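Local structure of flavodoxin (Lactobacillus reuteri, 5VEG) at residues A[45-48]-A[49-53]. The protein binds flavin mononucleotide and probably serves as a low-potential electron donor to redox enzymes, in association with a bacterial microcompartment for 1,2-propanediol use. Residues are numbered along the deposited sequence; the frame is centred on the assembly and turned at random.
Sequences EEVA and NIVCD
Asn-49 sits one helical turn after Glu-45 and meets it twice. Asn-49 N donates to Glu-45 O at 2.8 Å. The Asn-49 side chain folds back over the same carbonyl. Asn-49 CG lies beside its own backbone N (chi1 -71°), which brings this amide carbon to 3.1 Å from Glu-45 O. The extended Glu-45 side chain crosses the amide at a slant, and its CG methylene, rather than its carboxylate, comes nearest. The carboxylate and amide planes stand almost perpendicular, 87° apart. With an alanine here the backbone bond would probably survive, but the Glu-45 carbonyl would lose the amide folded over it, and the nearby methylene its neighbour.

The same pattern runs along the next residues. Ile-50 N bonds to Glu-46 O at 3.0 Å, and Ile-50 CG1 rests 3.3 Å from that oxygen. Val-51 N bonds to Val-47 O, and Val-51 CG2 reaches back to Val-47 CG1 at 4.5 Å, a loose apolar touch. Cys-52 N bonds to Ala-48 O at 2.8 Å.

Further out, the two faces of the helix have different neighbours. Val-47, Ile-50 and Val-51 pack on Leu-165 of helix 159-176. Ala-48 and Cys-52 lie on the sheet, against Val-35 of strand 31-38 and Glu-64 of strand 60-66. The side chain of Glu-45 is about 6 Å from the bound FMN. The four i+4 to i backbone bonds belong to helix 43-56, the connecting helix of the beta-alpha-beta crossover 31-38, 43-56, 60-66 in the parallel five-stranded flavodoxin fold.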
loop_
_atom_site.group_PDB
_atom_site.type_symbol
_atom_site.label_atom_id
_atom_site.label_comp_id
_atom_site.label_asym_id
_atom_site.label_seq_id
_atom_site.Cartn_x
_atom_site.Cartn_y
_atom_site.Cartn_z
ATOM N N GLU A 45 6.971 7.103 1.845
ATOM C CA GLU A 45 6.586 7.975 0.743
ATOM C C GLU A 45 7.439 7.690 -0.484
ATOM O O GLU A 45 6.941 7.705 -1.616
ATOM C CB GLU A 45 6.707 9.440 1.159
ATOM C CG GLU A 45 6.463 10.388 0.016
ATOM C CD GLU A 45 6.490 11.845 0.429
ATOM O OE1 GLU A 45 6.564 12.134 1.648
ATOM O OE2 GLU A 45 6.413 12.698 -0.486
ATOM N N GLU A 46 8.730 7.417 -0.271
ATOM C CA GLU A 46 9.578 6.939 -1.359
ATOM C C GLU A 46 9.014 5.663 -1.976
ATOM O O GLU A 46 8.940 5.541 -3.207
ATOM C CB GLU A 46 11.005 6.712 -0.837
ATOM C CG GLU A 46 12.067 6.562 -1.894
ATOM C CD GLU A 46 13.480 6.542 -1.291
ATOM O OE1 GLU A 46 13.631 6.863 -0.087
ATOM O OE2 GLU A 46 14.439 6.213 -2.021
ATOM N N VAL A 47 8.588 4.708 -1.141
ATOM C CA VAL A 47 8.006 3.465 -1.660
ATOM C C VAL A 47 6.757 3.769 -2.481
ATOM O O VAL A 47 6.579 3.257 -3.592
ATOM C CB VAL A 47 7.691 2.492 -0.513
ATOM C CG1 VAL A 47 6.848 1.284 -1.022
ATOM C CG2 VAL A 47 8.997 2.026 0.191
ATOM N N ALA A 48 5.869 4.600 -1.933
ATOM C CA ALA A 48 4.672 4.997 -2.675
ATOM C C ALA A 48 5.037 5.671 -4.002
ATOM O O ALA A 48 4.422 5.390 -5.038
ATOM C CB ALA A 48 3.811 5.914 -1.803
ATOM N N ASN A 49 6.043 6.554 -3.989
ATOM C CA ASN A 49 6.484 7.209 -5.223
ATOM C C ASN A 49 6.913 6.193 -6.273
ATOM O O ASN A 49 6.579 6.328 -7.455
ATOM C CB ASN A 49 7.650 8.164 -4.939
ATOM C CG ASN A 49 7.246 9.418 -4.172
ATOM O OD1 ASN A 49 6.062 9.719 -3.984
ATOM N ND2 ASN A 49 8.251 10.163 -3.724
ATOM N N ILE A 50 7.685 5.181 -5.867
ATOM C CA ILE A 50 8.128 4.167 -6.819
ATOM C C ILE A 50 6.936 3.409 -7.384
ATOM O O ILE A 50 6.896 3.095 -8.577
ATOM C CB ILE A 50 9.140 3.216 -6.153
ATOM C CG1 ILE A 50 10.405 3.996 -5.762
ATOM C CG2 ILE A 50 9.459 2.041 -7.073
ATOM C CD1 ILE A 50 11.310 3.284 -4.719
ATOM N N VAL A 51 5.949 3.099 -6.541
ATOM C CA VAL A 51 4.780 2.366 -7.021
ATOM C C VAL A 51 3.952 3.240 -7.963
ATOM O O VAL A 51 3.488 2.777 -9.011
ATOM C CB VAL A 51 3.948 1.850 -5.829
ATOM C CG1 VAL A 51 2.659 1.198 -6.325
ATOM C CG2 VAL A 51 4.780 0.842 -4.965
ATOM N N CYS A 52 3.777 4.519 -7.621
ATOM C CA CYS A 52 3.063 5.438 -8.505
ATOM C C CYS A 52 3.748 5.556 -9.858
ATOM O O CYS A 52 3.082 5.577 -10.899
ATOM C CB CYS A 52 2.962 6.819 -7.875
ATOM S SG CYS A 52 1.943 6.883 -6.439
ATOM N N ASP A 53 5.079 5.649 -9.859
ATOM C CA ASP A 53 5.823 5.710 -11.110
ATOM C C ASP A 53 5.606 4.449 -11.938
ATOM O O ASP A 53 5.314 4.528 -13.135
ATOM C CB ASP A 53 7.315 5.918 -10.831
ATOM C CG ASP A 53 7.637 7.331 -10.362
ATOM O OD1 ASP A 53 6.807 8.245 -10.591
ATOM O OD2 ASP A 53 8.723 7.525 -9.763
#